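PDB 2VPZ: thiosulfate reductase from Thermus thermophilus, which probably works as a molybdenum oxidoreductase on sulfur compounds such as polysulfide, carrying molybdopterin guanine dinucleotide and a 4Fe-4S cluster. Local coordinates for residues Glu45-Arg50 with Cys79-Gly84; Val449-Glu454 with Thr721-Asp726; Pro610-Pro615 with Val736-Leu741. All coordinates share one frame; numbering follows the deposited sequence.

Contact 1 of 3, residues Glu45-Arg50 with Cys79-Gly84; sequences EGCFWR and CPRGQG. With SF4 (iron/sulfur cluster), chain G; MGD (2-amino-5,6-dimercapto-7-methyl-3,7,8a,9-tetrahydro-8-oxa-1,3,9,10-tetraaza-anthracen-4-one guanosine dinucleotide), chain I.
The guanidinium of Arg-81 is sandwiched between two cofactors: cluster sulfur S1 sits over the rim of one face, the pterin atom C19 of MGD lies 3.4 Å above the centre of the opposite face, and CB of Cys-47 meets the edge in plane, 3.3 Å from NH1. This is the 4Fe-4S site of the molybdopterin oxidoreductase family, with Cys-44, Cys-47, Cys-51 and Cys-79 as cluster ligands. A bend at CG-CD (chi3 -51°) lets the Arg-81 chain pass S1 and lay its flat end between cluster and pterin, consistent with a part in electron transfer between them. NH1 gives a nearly straight bond to SG of Cys-47 (3.5 Å, 160°) and a second to OG1 of Thr-630. The Cys-47 sulfur also accepts from the backbone N of Trp-49, 3.5 Å away within a type I turn, while binding FE3; two N-H groups on one thiolate would probably lower its electron density. At another corner of the cluster, Cys-79 binds FE2 and N-caps helix 80-84. Gly-82 fits close against the cube, where a CB would run into S3; its N makes a weak 3.6 Å bond to Cys-79 SG.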
loop_
_atom_site.group_PDB
_atom_site.type_symbol
_atom_site.label_atom_id
_atom_site.label_comp_id
_atom_site.label_asym_id
_atom_site.label_seq_id
_atom_site.Cartn_x
_atom_site.Cartn_y
_atom_site.Cartn_z
ATOM N N GLU A 45 13.873 39.141 -7.493
ATOM C CA GLU A 45 12.790 40.101 -7.822
ATOM C C GLU A 45 11.583 39.274 -8.410
ATOM O O GLU A 45 10.637 39.836 -8.964
ATOM C CB GLU A 45 13.252 41.248 -8.775
ATOM C CG GLU A 45 12.358 42.557 -8.785
ATOM C CD GLU A 45 12.198 43.256 -7.411
ATOM O OE1 GLU A 45 13.163 43.232 -6.606
ATOM O OE2 GLU A 45 11.107 43.851 -7.144
ATOM N N GLY A 46 11.643 37.948 -8.247
ATOM C CA GLY A 46 10.593 37.033 -8.655
ATOM C C GLY A 46 9.196 37.462 -8.166
ATOM O O GLY A 46 8.193 37.312 -8.891
ATOM N N CYS A 47 9.116 37.985 -6.941
ATOM C CA CYS A 47 7.889 38.525 -6.341
ATOM C C CYS A 47 8.314 39.447 -5.169
ATOM O O CYS A 47 9.509 39.702 -4.985
ATOM C CB CYS A 47 6.918 37.434 -5.865
ATOM S SG CYS A 47 7.329 36.561 -4.273
ATOM N N PHE A 48 7.382 39.922 -4.357
ATOM C CA PHE A 48 7.760 40.842 -3.313
ATOM C C PHE A 48 8.281 40.242 -2.002
ATOM O O PHE A 48 8.636 40.964 -1.090
ATOM C CB PHE A 48 6.577 41.834 -3.104
ATOM C CG PHE A 48 5.973 42.376 -4.424
ATOM C CD1 PHE A 48 4.586 42.451 -4.625
ATOM C CD2 PHE A 48 6.826 42.754 -5.476
ATOM C CE1 PHE A 48 4.066 42.899 -5.880
ATOM C CE2 PHE A 48 6.308 43.203 -6.734
ATOM C CZ PHE A 48 4.939 43.273 -6.935
ATOM N N TRP A 49 8.391 38.918 -1.916
ATOM C CA TRP A 49 8.898 38.287 -0.682
ATOM C C TRP A 49 10.385 38.673 -0.468
ATOM O O TRP A 49 10.881 38.689 0.670
ATOM C CB TRP A 49 8.713 36.776 -0.727
ATOM C CG TRP A 49 8.731 36.068 0.640
ATOM C CD1 TRP A 49 9.681 35.194 1.095
ATOM C CD2 TRP A 49 7.707 36.104 1.667
ATOM N NE1 TRP A 49 9.320 34.701 2.321
ATOM C CE2 TRP A 49 8.120 35.234 2.701
ATOM C CE3 TRP A 49 6.482 36.782 1.802
ATOM C CZ2 TRP A 49 7.364 35.036 3.882
ATOM C CZ3 TRP A 49 5.718 36.584 2.987
ATOM C CH2 TRP A 49 6.173 35.718 4.000
ATOM N N ARG A 50 11.052 38.968 -1.586
ATOM C CA ARG A 50 12.454 39.379 -1.698
ATOM C C ARG A 50 13.486 38.424 -1.005
ATOM O O ARG A 50 14.292 38.854 -0.180
ATOM C CB ARG A 50 12.589 40.859 -1.247
ATOM C CG ARG A 50 11.778 41.916 -2.125
ATOM C CD ARG A 50 11.716 43.378 -1.556
ATOM N NE ARG A 50 10.386 43.792 -1.106
ATOM C CZ ARG A 50 9.531 44.581 -1.754
ATOM N NH1 ARG A 50 9.837 45.100 -2.936
ATOM N NH2 ARG A 50 8.318 44.847 -1.230
ATOM N N CYS A 79 11.607 28.637 -4.298
ATOM C CA CYS A 79 10.383 28.183 -4.942
ATOM C C CYS A 79 10.633 28.167 -6.467
ATOM O O CYS A 79 11.649 28.687 -6.935
ATOM C CB CYS A 79 9.191 29.129 -4.617
ATOM S SG CYS A 79 9.044 30.686 -5.683
ATOM N N PRO A 80 9.706 27.569 -7.264
ATOM C CA PRO A 80 9.832 27.507 -8.735
ATOM C C PRO A 80 10.051 28.874 -9.442
ATOM O O PRO A 80 10.883 29.008 -10.355
ATOM C CB PRO A 80 8.555 26.784 -9.188
ATOM C CG PRO A 80 7.560 27.039 -8.041
ATOM C CD PRO A 80 8.412 27.052 -6.803
ATOM N N ARG A 81 9.301 29.892 -9.024
ATOM C CA ARG A 81 9.397 31.246 -9.583
ATOM C C ARG A 81 10.782 31.865 -9.369
ATOM O O ARG A 81 11.274 32.609 -10.233
ATOM C CB ARG A 81 8.284 32.140 -8.996
ATOM C CG ARG A 81 6.895 31.690 -9.467
ATOM C CD ARG A 81 5.737 32.268 -8.636
ATOM N NE ARG A 81 5.876 32.086 -7.189
ATOM C CZ ARG A 81 6.031 33.055 -6.287
ATOM N NH1 ARG A 81 6.067 34.321 -6.660
ATOM N NH2 ARG A 81 6.176 32.739 -5.000
ATOM N N GLY A 82 11.411 31.558 -8.236
ATOM C CA GLY A 82 12.738 32.063 -7.946
ATOM C C GLY A 82 13.762 31.415 -8.864
ATOM O O GLY A 82 14.674 32.080 -9.389
ATOM N N GLN A 83 13.602 30.108 -9.100
ATOM C CA GLN A 83 14.493 29.337 -9.980
ATOM C C GLN A 83 14.421 29.751 -11.465
ATOM O O GLN A 83 15.449 29.805 -12.141
ATOM C CB GLN A 83 14.244 27.819 -9.865
ATOM C CG GLN A 83 14.546 27.146 -8.498
ATOM C CD GLN A 83 16.041 26.899 -8.229
ATOM O OE1 GLN A 83 16.425 26.428 -7.154
ATOM N NE2 GLN A 83 16.893 27.216 -9.218
ATOM N N GLY A 84 13.224 30.041 -11.968
ATOM C CA GLY A 84 13.072 30.455 -13.350
ATOM C C GLY A 84 13.154 31.944 -13.633
ATOM O O GLY A 84 13.332 32.369 -14.776
HETATM FE FE1 SF4 G . 11.259 34.300 -3.040
HETATM FE FE2 SF4 G . 9.878 32.637 -4.737
HETATM FE FE3 SF4 G . 9.234 35.301 -4.525
HETATM FE FE4 SF4 G . 11.557 34.575 -5.778
HETATM S S1 SF4 G . 9.426 34.064 -6.483
HETATM S S2 SF4 G . 11.297 36.283 -4.226
HETATM S S3 SF4 G . 12.162 32.754 -4.527
HETATM S S4 SF4 G . 9.035 33.703 -2.854
HETATM P PB MGD I . -6.657 34.263 -0.636
HETATM O O1B MGD I . -7.457 35.195 -1.459
HETATM O O2B MGD I . -6.797 34.245 0.800
HETATM O O3B MGD I . -5.221 34.684 -1.203
HETATM O O3A MGD I . -2.818 34.608 -2.036
HETATM P PA MGD I . -3.705 34.505 -0.736
HETATM O O1A MGD I . -3.197 35.592 0.089
HETATM O O2A MGD I . -3.493 33.198 -0.133
HETATM O "O5'" MGD I . -6.888 32.799 -1.112
HETATM C "C5'" MGD I . -7.252 32.304 -2.403
HETATM C "C4'" MGD I . -8.255 31.239 -1.991
HETATM O "O4'" MGD I . -9.328 32.023 -1.495
HETATM C "C3'" MGD I . -8.886 30.355 -3.100
HETATM O "O3'" MGD I . -8.842 28.951 -2.737
HETATM C "C2'" MGD I . -10.369 30.796 -3.179
HETATM O "O2'" MGD I . -11.196 29.639 -3.176
HETATM C "C1'" MGD I . -10.586 31.401 -1.815
HETATM N N9 MGD I . -11.854 32.128 -1.535
HETATM C C8 MGD I . -12.601 32.848 -2.430
HETATM N N7 MGD I . -13.712 33.379 -1.846
HETATM C C5 MGD I . -13.693 32.973 -0.550
HETATM C C6 MGD I . -14.610 33.104 0.602
HETATM O O6 MGD I . -15.610 33.813 0.451
HETATM N N1 MGD I . -14.278 32.542 1.763
HETATM C C2 MGD I . -13.161 31.779 1.904
HETATM N N2 MGD I . -12.862 31.210 3.125
HETATM N N3 MGD I . -12.266 31.599 0.882
HETATM C C4 MGD I . -12.470 32.158 -0.342
HETATM C C10 MGD I . -2.402 35.746 -2.761
HETATM C C11 MGD I . -1.016 36.018 -2.275
HETATM O O11 MGD I . -0.167 34.958 -2.742
HETATM C C12 MGD I . -0.526 37.464 -2.545
HETATM S S12 MGD I . -1.440 38.806 -2.101
HETATM C C13 MGD I . 0.683 37.749 -3.150
HETATM S S13 MGD I . 1.217 39.358 -3.307
HETATM C C14 MGD I . 1.573 36.642 -3.656
HETATM N N15 MGD I . 1.575 36.430 -5.056
HETATM C C16 MGD I . 1.920 35.216 -5.594
HETATM C C17 MGD I . 1.996 34.910 -7.067
HETATM O O17 MGD I . 1.786 35.832 -7.902
HETATM N N18 MGD I . 2.380 33.655 -7.483
HETATM C C19 MGD I . 2.583 32.697 -6.542
HETATM N N19 MGD I . 2.866 31.488 -6.986
HETATM N N20 MGD I . 2.500 32.848 -5.178
HETATM C C21 MGD I . 2.217 34.095 -4.693
HETATM N N22 MGD I . 2.093 34.342 -3.398
HETATM C C23 MGD I . 1.265 35.379 -2.878
#

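Contact 2 of 3, residues Val449-Glu454 with Thr721-Asp726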
loop_
_atom_site.group_PDB
_atom_site.type_symbol
_atom_site.label_atom_id
_atom_site.label_comp_id
_atom_site.label_asym_id
_atom_site.label_seq_id
_atom_site.Cartn_x
_atom_site.Cartn_y
_atom_site.Cartn_z
ATOM N N VAL A 449 -10.936 47.595 -16.756
ATOM C CA VAL A 449 -9.985 47.989 -17.802
ATOM C C VAL A 449 -10.516 49.060 -18.801
ATOM O O VAL A 449 -9.753 49.921 -19.231
ATOM C CB VAL A 449 -9.442 46.745 -18.630
ATOM C CG1 VAL A 449 -8.424 47.220 -19.696
ATOM C CG2 VAL A 449 -8.805 45.675 -17.703
ATOM N N PRO A 450 -11.827 48.998 -19.192
ATOM C CA PRO A 450 -12.322 50.029 -20.126
ATOM C C PRO A 450 -12.176 51.460 -19.542
ATOM O O PRO A 450 -11.792 52.407 -20.244
ATOM C CB PRO A 450 -13.772 49.639 -20.409
ATOM C CG PRO A 450 -13.852 48.150 -20.092
ATOM C CD PRO A 450 -12.835 47.947 -18.965
ATOM N N ARG A 451 -12.495 51.601 -18.261
ATOM C CA ARG A 451 -12.371 52.890 -17.562
ATOM C C ARG A 451 -10.878 53.362 -17.512
ATOM O O ARG A 451 -10.605 54.531 -17.712
ATOM C CB ARG A 451 -12.980 52.869 -16.135
ATOM C CG ARG A 451 -13.005 54.261 -15.437
ATOM C CD ARG A 451 -13.308 54.219 -13.911
ATOM N NE ARG A 451 -12.373 53.400 -13.128
ATOM C CZ ARG A 451 -12.393 53.228 -11.804
ATOM N NH1 ARG A 451 -13.306 53.821 -11.052
ATOM N NH2 ARG A 451 -11.491 52.445 -11.218
ATOM N N THR A 452 -9.931 52.462 -17.257
ATOM C CA THR A 452 -8.511 52.825 -17.245
ATOM C C THR A 452 -8.008 53.334 -18.644
ATOM O O THR A 452 -7.152 54.219 -18.733
ATOM C CB THR A 452 -7.605 51.632 -16.755
ATOM O OG1 THR A 452 -8.078 51.130 -15.517
ATOM C CG2 THR A 452 -6.133 52.072 -16.644
ATOM N N LYS A 453 -8.554 52.786 -19.733
ATOM C CA LYS A 453 -8.188 53.153 -21.121
ATOM C C LYS A 453 -8.748 54.535 -21.545
ATOM O O LYS A 453 -8.142 55.274 -22.339
ATOM C CB LYS A 453 -8.594 52.048 -22.112
ATOM C CG LYS A 453 -8.052 50.657 -21.750
ATOM C CD LYS A 453 -8.181 49.668 -22.911
ATOM C CE LYS A 453 -7.346 48.381 -22.712
ATOM N NZ LYS A 453 -7.928 47.183 -23.416
ATOM N N GLU A 454 -9.924 54.861 -21.014
ATOM C CA GLU A 454 -10.562 56.163 -21.214
ATOM C C GLU A 454 -9.601 57.188 -20.544
ATOM O O GLU A 454 -9.243 58.219 -21.127
ATOM C CB GLU A 454 -11.906 56.207 -20.485
ATOM C CG GLU A 454 -13.146 56.448 -21.335
ATOM C CD GLU A 454 -14.264 57.191 -20.576
ATOM O OE1 GLU A 454 -14.318 58.447 -20.667
ATOM O OE2 GLU A 454 -15.066 56.507 -19.874
ATOM N N THR A 721 -15.411 43.672 -14.090
ATOM C CA THR A 721 -15.909 44.934 -14.564
ATOM C C THR A 721 -16.351 45.888 -13.431
ATOM O O THR A 721 -16.114 47.097 -13.502
ATOM C CB THR A 721 -17.075 44.664 -15.569
ATOM O OG1 THR A 721 -16.593 44.706 -16.898
ATOM C CG2 THR A 721 -18.212 45.643 -15.348
ATOM N N ARG A 722 -16.957 45.301 -12.398
ATOM C CA ARG A 722 -17.462 46.005 -11.198
ATOM C C ARG A 722 -16.688 45.586 -9.919
ATOM O O ARG A 722 -15.973 44.596 -9.940
ATOM C CB ARG A 722 -18.958 45.668 -10.975
ATOM C CG ARG A 722 -19.896 45.764 -12.208
ATOM C CD ARG A 722 -21.249 45.034 -11.963
ATOM N NE ARG A 722 -22.292 45.198 -12.987
ATOM C CZ ARG A 722 -23.537 44.720 -12.904
ATOM N NH1 ARG A 722 -23.916 44.033 -11.834
ATOM N NH2 ARG A 722 -24.419 44.935 -13.887
ATOM N N TYR A 723 -16.820 46.359 -8.835
ATOM C CA TYR A 723 -16.200 46.040 -7.529
ATOM C C TYR A 723 -16.941 46.759 -6.375
ATOM O O TYR A 723 -17.502 47.827 -6.601
ATOM C CB TYR A 723 -14.713 46.427 -7.495
ATOM C CG TYR A 723 -14.412 47.898 -7.675
ATOM C CD1 TYR A 723 -14.376 48.780 -6.574
ATOM C CD2 TYR A 723 -14.155 48.429 -8.944
ATOM C CE1 TYR A 723 -14.089 50.150 -6.737
ATOM C CE2 TYR A 723 -13.872 49.789 -9.135
ATOM C CZ TYR A 723 -13.838 50.655 -8.030
ATOM O OH TYR A 723 -13.549 52.002 -8.204
ATOM N N LYS A 724 -17.000 46.170 -5.174
ATOM C CA LYS A 724 -17.658 46.827 -4.025
ATOM C C LYS A 724 -16.578 47.500 -3.140
ATOM O O LYS A 724 -15.787 46.809 -2.499
ATOM C CB LYS A 724 -18.517 45.853 -3.177
ATOM C CG LYS A 724 -19.550 46.538 -2.199
ATOM C CD LYS A 724 -20.788 45.671 -1.878
ATOM C CE LYS A 724 -21.968 45.994 -2.809
ATOM N NZ LYS A 724 -22.771 44.775 -3.202
ATOM N N LEU A 725 -16.557 48.838 -3.159
ATOM C CA LEU A 725 -15.623 49.673 -2.364
ATOM C C LEU A 725 -15.747 49.407 -0.851
ATOM O O LEU A 725 -16.848 49.475 -0.301
ATOM C CB LEU A 725 -15.871 51.202 -2.575
ATOM C CG LEU A 725 -14.723 52.196 -2.874
ATOM C CD1 LEU A 725 -15.102 53.652 -2.483
ATOM C CD2 LEU A 725 -13.445 51.780 -2.125
ATOM N N ASP A 726 -14.644 49.063 -0.179
ATOM C CA ASP A 726 -14.696 48.911 1.275
ATOM C C ASP A 726 -14.752 50.377 1.780
ATOM O O ASP A 726 -13.840 51.180 1.506
ATOM C CB ASP A 726 -13.428 48.198 1.835
ATOM C CG ASP A 726 -13.472 47.990 3.379
ATOM O OD1 ASP A 726 -14.424 48.448 4.036
ATOM O OD2 ASP A 726 -12.523 47.358 3.909
#
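Arg-451, in the first turn of helix 449-457, meets Tyr-723 just ahead of the short strand 724-725, which pairs antiparallel with strand 732-733. The contact thus joins a helix of the large molybdopterin oxidoreductase region to a two-stranded element of the dinucleotide-binding region, far apart in sequence. Along 721-726, Arg-722 comes first, its NH2 in a salt bridge with OD1 of Asp-673. Tyr-723 then swings to the helix: its CB points toward it and, with CG between the backbone N and the carbonyl carbon (chi1 62°), the ring leaves over its own backbone and carries its hydroxyl to the arginine. The hydroxyl lies at the edge of the guanidinium, near its plane, while the two side chains run at about a right angle and their planes are 63° apart. NH1 of Arg-451 makes a weak hydrogen bond to OH of Tyr-723, 3.4 Å long and bent to 145°. The stronger partner of this hydroxyl is OE2 of Glu-419, and the arginine adds a weaker second bond to the same oxygen. Lys-724 carries the chain into the strand pair through backbone bonds with Gly-733. On the helix side, Arg-451 reaches the tyrosine through a chain bent at CG-CD while it packs on Ile-425. Its second terminal nitrogen, NH2, stays 3.7 Å from the Tyr-723 OH and 4.1 Å from ring atom CE2.

Contact 3 of 3, residues Pro610-Pro615 with Val736-Leu741; sequences PPEEPP and VNFVRL
Pro-614 lies on one face of the Phe-738 ring, its CA 3.7 Å from the centroid and 18° off the normal, a CH-pi contact, with its CB 3.6 Å from CD2. Pro-615 follows with CD 3.7 Å from CD1. Toward the far end of the ring, the carbonyl O of Glu-612 comes in at the edge, near the ring plane, 3.6 Å from CZ. The extended Glu-612 side chain carries its carboxylate to CE1, perpendicular to the ring, with OE1 at 4.0 Å. On the face opposite Pro-614 lies the O of Val-736, toward the rim. Phe-738 meets Pro-614 face on: its CB points toward 610-615 and CG lies beside the backbone N (chi1 -51°). An alanine here would leave Pro-614 and Pro-615 without the ring they rest on and is likely to let the proline-rich loop shift. Farther out, Arg-620 holds Glu-612 O, Lys-253 forms a salt bridge with Glu-613, and backbone bonds to Gln-672 and Tyr-619 hold the strand that starts at Phe-738. A polyproline II-like segment is thereby laid against strand 738-744 of the double-psi beta-barrel type of domain that binds molybdopterin dinucleotide in this family.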
loop_
_atom_site.group_PDB
_atom_site.type_symbol
_atom_site.label_atom_id
_atom_site.label_comp_id
_atom_site.label_asym_id
_atom_site.label_seq_id
_atom_site.Cartn_x
_atom_site.Cartn_y
_atom_site.Cartn_z
ATOM N N PRO A 610 -25.409 39.588 4.488
ATOM C CA PRO A 610 -25.652 38.585 3.443
ATOM C C PRO A 610 -25.161 39.103 2.087
ATOM O O PRO A 610 -25.468 40.261 1.736
ATOM C CB PRO A 610 -27.172 38.339 3.484
ATOM C CG PRO A 610 -27.582 38.675 4.883
ATOM C CD PRO A 610 -26.630 39.824 5.285
ATOM N N PRO A 611 -24.370 38.296 1.332
ATOM C CA PRO A 611 -23.858 38.704 0.021
ATOM C C PRO A 611 -24.829 38.573 -1.159
ATOM O O PRO A 611 -25.627 37.636 -1.199
ATOM C CB PRO A 611 -22.610 37.852 -0.160
ATOM C CG PRO A 611 -22.987 36.541 0.521
ATOM C CD PRO A 611 -23.880 36.965 1.701
ATOM N N GLU A 612 -24.746 39.497 -2.121
ATOM C CA GLU A 612 -25.596 39.429 -3.312
ATOM C C GLU A 612 -25.242 38.088 -3.983
ATOM O O GLU A 612 -24.067 37.719 -4.075
ATOM C CB GLU A 612 -25.341 40.596 -4.273
ATOM C CG GLU A 612 -26.441 40.729 -5.349
ATOM C CD GLU A 612 -25.984 41.340 -6.692
ATOM O OE1 GLU A 612 -24.913 41.988 -6.739
ATOM O OE2 GLU A 612 -26.720 41.169 -7.690
ATOM N N GLU A 613 -26.251 37.366 -4.450
ATOM C CA GLU A 613 -26.051 36.046 -5.051
ATOM C C GLU A 613 -25.974 35.978 -6.595
ATOM O O GLU A 613 -26.475 36.873 -7.288
ATOM C CB GLU A 613 -27.116 35.096 -4.503
ATOM C CG GLU A 613 -27.131 35.062 -2.970
ATOM C CD GLU A 613 -27.342 33.667 -2.378
ATOM O OE1 GLU A 613 -27.309 32.678 -3.145
ATOM O OE2 GLU A 613 -27.524 33.578 -1.159
ATOM N N PRO A 614 -25.320 34.930 -7.143
ATOM C CA PRO A 614 -25.220 34.841 -8.608
ATOM C C PRO A 614 -26.578 34.635 -9.291
ATOM O O PRO A 614 -27.444 33.943 -8.731
ATOM C CB PRO A 614 -24.340 33.608 -8.877
ATOM C CG PRO A 614 -23.906 33.080 -7.513
ATOM C CD PRO A 614 -24.854 33.693 -6.498
ATOM N N PRO A 615 -26.814 35.289 -10.459
ATOM C CA PRO A 615 -28.130 35.034 -11.070
ATOM C C PRO A 615 -28.089 33.581 -11.616
ATOM O O PRO A 615 -26.998 33.030 -11.912
ATOM C CB PRO A 615 -28.228 36.038 -12.233
ATOM C CG PRO A 615 -27.077 37.014 -12.083
ATOM C CD PRO A 615 -26.081 36.392 -11.113
ATOM N N VAL A 736 -17.220 39.785 -6.406
ATOM C CA VAL A 736 -18.559 40.314 -6.527
ATOM C C VAL A 736 -19.029 40.168 -8.018
ATOM O O VAL A 736 -20.165 40.511 -8.381
ATOM C CB VAL A 736 -18.379 41.780 -5.926
ATOM C CG1 VAL A 736 -18.753 42.837 -6.913
ATOM C CG2 VAL A 736 -19.009 41.895 -4.540
ATOM N N ASN A 737 -18.151 39.614 -8.858
ATOM C CA ASN A 737 -18.450 39.387 -10.282
ATOM C C ASN A 737 -18.956 37.960 -10.519
ATOM O O ASN A 737 -18.527 37.014 -9.857
ATOM C CB ASN A 737 -17.218 39.686 -11.160
ATOM C CG ASN A 737 -16.853 41.179 -11.187
ATOM O OD1 ASN A 737 -17.415 41.958 -11.964
ATOM N ND2 ASN A 737 -15.922 41.574 -10.315
ATOM N N PHE A 738 -19.895 37.835 -11.452
ATOM C CA PHE A 738 -20.521 36.579 -11.828
ATOM C C PHE A 738 -20.211 36.327 -13.304
ATOM O O PHE A 738 -20.140 37.262 -14.116
ATOM C CB PHE A 738 -22.040 36.656 -11.555
ATOM C CG PHE A 738 -22.398 37.138 -10.144
ATOM C CD1 PHE A 738 -23.108 38.325 -9.952
ATOM C CD2 PHE A 738 -22.010 36.403 -9.011
ATOM C CE1 PHE A 738 -23.418 38.792 -8.642
ATOM C CE2 PHE A 738 -22.313 36.850 -7.691
ATOM C CZ PHE A 738 -23.020 38.047 -7.511
ATOM N N VAL A 739 -20.026 35.061 -13.637
ATOM C CA VAL A 739 -19.656 34.649 -14.972
ATOM C C VAL A 739 -20.437 33.391 -15.421
ATOM O O VAL A 739 -20.822 32.577 -14.570
ATOM C CB VAL A 739 -18.115 34.373 -14.955
ATOM C CG1 VAL A 739 -17.842 32.910 -14.606
ATOM C CG2 VAL A 739 -17.477 34.807 -16.249
ATOM N N ARG A 740 -20.723 33.260 -16.722
ATOM C CA ARG A 740 -21.391 32.065 -17.261
ATOM C C ARG A 740 -20.529 31.480 -18.405
ATOM O O ARG A 740 -19.734 32.203 -19.018
ATOM C CB ARG A 740 -22.802 32.367 -17.736
ATOM C CG ARG A 740 -22.788 33.185 -18.952
ATOM C CD ARG A 740 -24.114 33.759 -19.266
ATOM N NE ARG A 740 -24.179 33.768 -20.700
ATOM C CZ ARG A 740 -24.066 34.846 -21.435
ATOM N NH1 ARG A 740 -23.904 36.005 -20.836
ATOM N NH2 ARG A 740 -24.063 34.765 -22.767
ATOM N N LEU A 741 -20.666 30.182 -18.678
ATOM C CA LEU A 741 -19.853 29.503 -19.690
ATOM C C LEU A 741 -20.588 29.165 -21.001
ATOM O O LEU A 741 -21.682 28.603 -20.987
ATOM C CB LEU A 741 -19.183 28.237 -19.102
ATOM C CG LEU A 741 -19.001 27.781 -17.640
ATOM C CD1 LEU A 741 -17.885 26.729 -17.722
ATOM C CD2 LEU A 741 -18.631 28.870 -16.594
#

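Overall arrangement
Contact 1 lies at the redox centre: its Cys-47 side chain is about 9 Å from the molybdenum. Contacts 2 and 3 lie at the surface, away from the cluster and the molybdenum, yet the side chains of Tyr-723 and Phe-738 come within about 9 and 11 Å of a bound MGD. Their centres are 17 Å apart and they touch directly: Arg-722 O and Asn-737 ND2, 3.0 Å apart, probably form a hydrogen bond, beside packing of Tyr-723 on Val-736. Their segments alternate along the chain. Contact 1 precedes both in sequence; its centre is 29 Å from that of contact 2, across the chain's centre, and 34 Å from that of contact 3.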